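Local atomic coordinates of uncharacterized protein (Candida albicans, PDB entry 5K04), a protein that is the auxiliary, non-catalytic MDM20 subunit of the NatB N-terminal acetyltransferase complex, probably serving as a helical scaffold around the NAT3 subunit. Residues L76-L81 and S95-N100; D351-Y356 and E374-T379. All blocks are in the same frame, centred on the assembly; numbering follows the deposited sequence.

Contact 1 (L76-L81 and S95-N100); sequences LTIEKL and SLVYEN
Ile78 sets its CG2 methyl squarely on the phenol ring of Tyr98, 3.5 Å from the ring centroid and only 6° off the ring normal, a textbook CH-pi contact. Its chi1 of -68° puts CG1 beside the backbone N and leaves CG2 anti to it, over the ring. The same CG2 also meets Val97 CG1 at 3.6 Å, the two side chains passing alongside and pointing opposite ways. Val97 CG1 in turn receives Leu81 CD1 at 3.7 Å, with Leu81 lying crosswise; compact branched residues suit helices whose local axes approach to 8.8 Å and run nearly antiparallel, at 154°. Farther out, Tyr98 OH lies 3.0 Å from Glu79 CG, a close van der Waals approach. Trp116 of helix 109-120 stacks on Tyr98, while Leu67 and Leu68 of helix 58-69 pack on Leu81 and Val97. Helices 75-87 and 91-104 thus form an antiparallel hairpin within a stack of helices, consistent with the TPR-like character of this family. Its cohesion here is apolar and CH-pi; the extended Glu79 carries its carboxylate to a hydrogen bond with Ser115, to which the Tyr98 hydroxyl bonds only weakly.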
loop_
_atom_site.group_PDB
_atom_site.type_symbol
_atom_site.label_atom_id
_atom_site.label_comp_id
_atom_site.label_asym_id
_atom_site.label_seq_id
_atom_site.Cartn_x
_atom_site.Cartn_y
_atom_site.Cartn_z
ATOM N N LEU A 76 -6.415 8.400 33.275
ATOM C CA LEU A 76 -5.020 8.108 32.942
ATOM C C LEU A 76 -4.542 6.835 33.624
ATOM O O LEU A 76 -3.860 6.011 33.005
ATOM C CB LEU A 76 -4.120 9.283 33.327
ATOM C CG LEU A 76 -4.064 10.456 32.352
ATOM C CD1 LEU A 76 -3.092 11.524 32.834
ATOM C CD2 LEU A 76 -3.690 9.971 30.958
ATOM N N THR A 77 -4.883 6.664 34.904
ATOM C CA THR A 77 -4.470 5.466 35.625
ATOM C C THR A 77 -5.115 4.218 35.030
ATOM O O THR A 77 -4.462 3.176 34.898
ATOM C CB THR A 77 -4.816 5.604 37.109
ATOM O OG1 THR A 77 -6.229 5.456 37.289
ATOM C CG2 THR A 77 -4.422 6.966 37.613
ATOM N N ILE A 78 -6.392 4.311 34.651
ATOM C CA ILE A 78 -7.071 3.179 34.024
ATOM C C ILE A 78 -6.380 2.812 32.721
ATOM O O ILE A 78 -6.083 1.638 32.467
ATOM C CB ILE A 78 -8.557 3.504 33.801
ATOM C CG1 ILE A 78 -9.289 3.596 35.142
ATOM C CG2 ILE A 78 -9.204 2.461 32.896
ATOM C CD1 ILE A 78 -10.579 4.395 35.089
ATOM N N GLU A 79 -6.102 3.821 31.885
ATOM C CA GLU A 79 -5.452 3.583 30.598
ATOM C C GLU A 79 -4.136 2.844 30.782
ATOM O O GLU A 79 -3.845 1.888 30.054
ATOM C CB GLU A 79 -5.217 4.908 29.860
ATOM C CG GLU A 79 -6.480 5.605 29.339
ATOM C CD GLU A 79 -6.215 6.980 28.720
ATOM O OE1 GLU A 79 -5.065 7.469 28.790
ATOM O OE2 GLU A 79 -7.166 7.573 28.162
ATOM N N LYS A 80 -3.338 3.256 31.767
ATOM C CA LYS A 80 -2.031 2.636 31.940
ATOM C C LYS A 80 -2.169 1.204 32.437
ATOM O O LYS A 80 -1.555 0.286 31.880
ATOM C CB LYS A 80 -1.169 3.476 32.876
ATOM C CG LYS A 80 -0.918 4.850 32.317
ATOM C CD LYS A 80 0.134 5.601 33.096
ATOM C CE LYS A 80 0.489 6.898 32.374
ATOM N NZ LYS A 80 1.821 7.405 32.805
ATOM N N LEU A 81 -2.997 0.986 33.460
ATOM C CA LEU A 81 -3.295 -0.377 33.900
ATOM C C LEU A 81 -3.689 -1.269 32.724
ATOM O O LEU A 81 -3.039 -2.286 32.457
ATOM C CB LEU A 81 -4.407 -0.373 34.949
ATOM C CG LEU A 81 -4.059 -0.026 36.388
ATOM C CD1 LEU A 81 -5.317 -0.100 37.218
ATOM C CD2 LEU A 81 -3.008 -0.972 36.932
ATOM N N SER A 95 -9.305 -5.337 30.167
ATOM C CA SER A 95 -10.686 -4.921 29.956
ATOM C C SER A 95 -11.387 -4.619 31.278
ATOM O O SER A 95 -12.196 -3.688 31.361
ATOM C CB SER A 95 -11.435 -6.009 29.172
ATOM O OG SER A 95 -12.838 -5.817 29.190
ATOM N N LEU A 96 -11.074 -5.387 32.325
ATOM C CA LEU A 96 -11.775 -5.246 33.595
ATOM C C LEU A 96 -11.540 -3.888 34.259
ATOM O O LEU A 96 -12.386 -3.435 35.039
ATOM C CB LEU A 96 -11.361 -6.385 34.530
ATOM C CG LEU A 96 -12.476 -6.981 35.400
ATOM C CD1 LEU A 96 -13.702 -7.317 34.546
ATOM C CD2 LEU A 96 -11.967 -8.216 36.134
ATOM N N VAL A 97 -10.409 -3.231 33.988
ATOM C CA VAL A 97 -10.167 -1.917 34.584
ATOM C C VAL A 97 -11.235 -0.930 34.138
ATOM O O VAL A 97 -11.805 -0.193 34.949
ATOM C CB VAL A 97 -8.760 -1.408 34.228
ATOM C CG1 VAL A 97 -8.374 -0.268 35.164
ATOM C CG2 VAL A 97 -7.752 -2.518 34.314
ATOM N N TYR A 98 -11.516 -0.903 32.832
ATOM C CA TYR A 98 -12.529 0.008 32.311
ATOM C C TYR A 98 -13.928 -0.417 32.742
ATOM O O TYR A 98 -14.731 0.423 33.169
ATOM C CB TYR A 98 -12.430 0.069 30.791
ATOM C CG TYR A 98 -11.330 0.954 30.228
ATOM C CD1 TYR A 98 -11.517 2.321 30.099
ATOM C CD2 TYR A 98 -10.134 0.414 29.765
ATOM C CE1 TYR A 98 -10.528 3.136 29.558
ATOM C CE2 TYR A 98 -9.148 1.221 29.213
ATOM C CZ TYR A 98 -9.351 2.584 29.118
ATOM O OH TYR A 98 -8.381 3.397 28.580
ATOM N N GLU A 99 -14.234 -1.719 32.639
ATOM C CA GLU A 99 -15.563 -2.218 32.994
ATOM C C GLU A 99 -15.887 -1.938 34.453
ATOM O O GLU A 99 -17.016 -1.562 34.789
ATOM C CB GLU A 99 -15.665 -3.718 32.720
ATOM C CG GLU A 99 -15.460 -4.127 31.274
ATOM C CD GLU A 99 -15.582 -5.628 31.066
ATOM O OE1 GLU A 99 -16.612 -6.207 31.468
ATOM O OE2 GLU A 99 -14.638 -6.229 30.516
ATOM N N ASN A 100 -14.909 -2.135 35.337
ATOM C CA ASN A 100 -15.133 -1.844 36.747
ATOM C C ASN A 100 -15.420 -0.365 36.954
ATOM O O ASN A 100 -16.282 -0.000 37.760
ATOM C CB ASN A 100 -13.923 -2.289 37.574
ATOM C CG ASN A 100 -13.831 -3.810 37.718
ATOM O OD1 ASN A 100 -14.828 -4.523 37.596
ATOM N ND2 ASN A 100 -12.626 -4.306 37.975
#

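Contact 2 (D351-Y356 and E374-T379)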
loop_
_atom_site.group_PDB
_atom_site.type_symbol
_atom_site.label_atom_id
_atom_site.label_comp_id
_atom_site.label_asym_id
_atom_site.label_seq_id
_atom_site.Cartn_x
_atom_site.Cartn_y
_atom_site.Cartn_z
ATOM N N ASP A 351 9.221 -8.613 -31.689
ATOM C CA ASP A 351 10.266 -7.914 -32.445
ATOM C C ASP A 351 9.644 -6.663 -33.060
ATOM O O ASP A 351 9.036 -6.717 -34.135
ATOM C CB ASP A 351 10.884 -8.820 -33.506
ATOM C CG ASP A 351 11.790 -9.882 -32.908
ATOM O OD1 ASP A 351 12.090 -9.811 -31.694
ATOM O OD2 ASP A 351 12.197 -10.794 -33.656
ATOM N N ASN A 352 9.811 -5.529 -32.377
ATOM C CA ASN A 352 9.046 -4.327 -32.686
ATOM C C ASN A 352 9.903 -3.075 -32.878
ATOM O O ASN A 352 9.358 -1.966 -32.903
ATOM C CB ASN A 352 8.005 -4.090 -31.584
ATOM C CG ASN A 352 6.991 -5.233 -31.481
ATOM O OD1 ASN A 352 6.373 -5.622 -32.478
ATOM N ND2 ASN A 352 6.820 -5.772 -30.270
ATOM N N TRP A 353 11.224 -3.216 -33.025
ATOM C CA TRP A 353 12.064 -2.052 -33.296
ATOM C C TRP A 353 11.694 -1.381 -34.611
ATOM O O TRP A 353 11.869 -0.166 -34.755
ATOM C CB TRP A 353 13.541 -2.449 -33.302
ATOM C CG TRP A 353 13.993 -2.947 -31.969
ATOM C CD1 TRP A 353 14.455 -4.201 -31.673
ATOM C CD2 TRP A 353 13.998 -2.215 -30.735
ATOM N NE1 TRP A 353 14.744 -4.289 -30.334
ATOM C CE2 TRP A 353 14.478 -3.088 -29.734
ATOM C CE3 TRP A 353 13.652 -0.911 -30.381
ATOM C CZ2 TRP A 353 14.628 -2.694 -28.400
ATOM C CZ3 TRP A 353 13.801 -0.521 -29.049
ATOM C CH2 TRP A 353 14.284 -1.415 -28.077
ATOM N N ASP A 354 11.172 -2.147 -35.570
ATOM C CA ASP A 354 10.778 -1.549 -36.843
ATOM C C ASP A 354 9.701 -0.490 -36.633
ATOM O O ASP A 354 9.722 0.565 -37.276
ATOM C CB ASP A 354 10.304 -2.635 -37.818
ATOM C CG ASP A 354 9.140 -3.458 -37.270
ATOM O OD1 ASP A 354 9.117 -3.755 -36.053
ATOM O OD2 ASP A 354 8.241 -3.800 -38.058
ATOM N N VAL A 355 8.768 -0.738 -35.707
ATOM C CA VAL A 355 7.719 0.241 -35.443
ATOM C C VAL A 355 8.278 1.402 -34.639
ATOM O O VAL A 355 7.953 2.570 -34.899
ATOM C CB VAL A 355 6.534 -0.420 -34.720
ATOM C CG1 VAL A 355 5.443 0.606 -34.443
ATOM C CG2 VAL A 355 5.988 -1.567 -35.536
ATOM N N TYR A 356 9.130 1.096 -33.651
ATOM C CA TYR A 356 9.853 2.135 -32.924
ATOM C C TYR A 356 10.554 3.100 -33.883
ATOM O O TYR A 356 10.448 4.323 -33.744
ATOM C CB TYR A 356 10.862 1.510 -31.959
ATOM C CG TYR A 356 11.751 2.567 -31.355
ATOM C CD1 TYR A 356 11.307 3.341 -30.287
ATOM C CD2 TYR A 356 13.008 2.836 -31.888
ATOM C CE1 TYR A 356 12.097 4.342 -29.754
ATOM C CE2 TYR A 356 13.808 3.840 -31.372
ATOM C CZ TYR A 356 13.356 4.586 -30.300
ATOM O OH TYR A 356 14.160 5.573 -29.776
ATOM N N GLU A 374 4.945 0.750 -25.439
ATOM C CA GLU A 374 4.249 -0.473 -25.075
ATOM C C GLU A 374 4.859 -1.653 -25.812
ATOM O O GLU A 374 5.014 -2.741 -25.246
ATOM C CB GLU A 374 2.761 -0.343 -25.404
ATOM C CG GLU A 374 1.989 0.695 -24.569
ATOM C CD GLU A 374 1.912 0.355 -23.071
ATOM O OE1 GLU A 374 2.083 1.268 -22.230
ATOM O OE2 GLU A 374 1.686 -0.834 -22.740
ATOM N N LEU A 375 5.233 -1.437 -27.082
ATOM C CA LEU A 375 5.868 -2.469 -27.895
ATOM C C LEU A 375 7.333 -2.662 -27.514
ATOM O O LEU A 375 7.795 -3.802 -27.366
ATOM C CB LEU A 375 5.739 -2.109 -29.378
ATOM C CG LEU A 375 4.278 -2.089 -29.824
ATOM C CD1 LEU A 375 4.116 -2.142 -31.348
ATOM C CD2 LEU A 375 3.556 -3.260 -29.176
ATOM N N THR A 376 8.068 -1.558 -27.333
ATOM C CA THR A 376 9.494 -1.662 -27.033
ATOM C C THR A 376 9.730 -2.318 -25.674
ATOM O O THR A 376 10.659 -3.127 -25.524
ATOM C CB THR A 376 10.162 -0.279 -27.106
ATOM O OG1 THR A 376 9.620 0.611 -26.120
ATOM C CG2 THR A 376 9.949 0.321 -28.470
ATOM N N LEU A 377 8.891 -2.004 -24.677
ATOM C CA LEU A 377 9.047 -2.639 -23.370
ATOM C C LEU A 377 8.830 -4.148 -23.468
ATOM O O LEU A 377 9.628 -4.937 -22.950
ATOM C CB LEU A 377 8.093 -2.007 -22.355
ATOM C CG LEU A 377 8.159 -2.559 -20.922
ATOM C CD1 LEU A 377 9.538 -2.349 -20.303
ATOM C CD2 LEU A 377 7.089 -1.933 -20.062
ATOM N N ARG A 378 7.782 -4.567 -24.181
ATOM C CA ARG A 378 7.585 -5.987 -24.454
ATOM C C ARG A 378 8.810 -6.600 -25.133
ATOM O O ARG A 378 9.252 -7.697 -24.777
ATOM C CB ARG A 378 6.331 -6.179 -25.322
ATOM C CG ARG A 378 5.006 -6.128 -24.557
ATOM C CD ARG A 378 3.815 -6.069 -25.502
ATOM N NE ARG A 378 2.526 -6.145 -24.805
ATOM C CZ ARG A 378 1.685 -7.183 -24.862
ATOM N NH1 ARG A 378 1.982 -8.256 -25.586
ATOM N NH2 ARG A 378 0.536 -7.148 -24.192
ATOM N N THR A 379 9.371 -5.908 -26.125
ATOM C CA THR A 379 10.587 -6.417 -26.744
ATOM C C THR A 379 11.716 -6.495 -25.726
ATOM O O THR A 379 12.433 -7.496 -25.659
ATOM C CB THR A 379 10.985 -5.546 -27.939
ATOM O OG1 THR A 379 9.935 -5.560 -28.910
ATOM C CG2 THR A 379 12.250 -6.094 -28.594
#
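Thr379 turns its two branches to different partners on 351-356: chi1 of -60° puts OG1 beside the backbone N, facing Asn352, and CG2 anti to it, against the indole of Trp353. The side chain of Asn352, with CG beside its own backbone N (chi1 -62°), brings ND2 to 3.4 Å from Thr379 OG1. This hydrogen bond is weak, bent to 131° at the hydrogen. Both groups have further partners: Thr379 OG1 donates to the carbonyl of Thr350 and so can accept from Asn352 ND2, which also bonds to the carbonyl of Gln349, and Asn352 OD1 accepts from Arg344. A small amide suits this buried position because it can donate and accept at once, just where helix 353-358 begins.

Van der Waals contacts flank this polar centre. Thr379 CG2 comes obliquely to the indole, 3.5 Å from Trp353 NE1, and CZ3, at the other end of the same ring system, is 4.0 Å from Thr376 CG2, so the broad indole spans two residues one turn apart. The Thr376 methyl also reaches Tyr356 CD1 at 3.8 Å, while its hydroxyl is engaged by Asn373. Alongside, the CB atoms of Asn352 and Leu375 come within 3.7 Å, their side chains roughly perpendicular, and Val355 CG1 makes a looser contact with Leu375 CD1 at 4.3 Å. Leu397 and Leu401 of helix 388-404 pack on Trp353 and on Tyr356 and Thr376, respectively.

The threonines serve two purposes, presenting methyls to the aromatics while their hydroxyls satisfy polar groups. With its cross-bond weak, the contact probably owes its fit mainly to packing, and the turn before helix 353-358 is held by the bonds to Thr350, Gln349 and Arg344 as well.

Overall arrangement
Contact 1 precedes contact 2 along the chain, and the two share no helix: the first joins helices 75-87 and 91-104 in the N-terminal part, the second the short helix 353-358 and helix 372-383. Their centres lie 66 Å apart, on opposite sides of the chain's centre, with nearest atoms about 51 Å apart. Each links segments fewer than twenty residues apart, consistent with a TPR-like superhelix in which sequence neighbours pack together. Contact 2 lies in the region characteristic of NatB non-catalytic subunits and near the NAT3 interface: in segment 374-379 Glu374, salt-bridged to Lys410, also makes a weak hydrogen bond to Gln83 of the NAT3 chain. Contact 1 touches no other chain of the assembly.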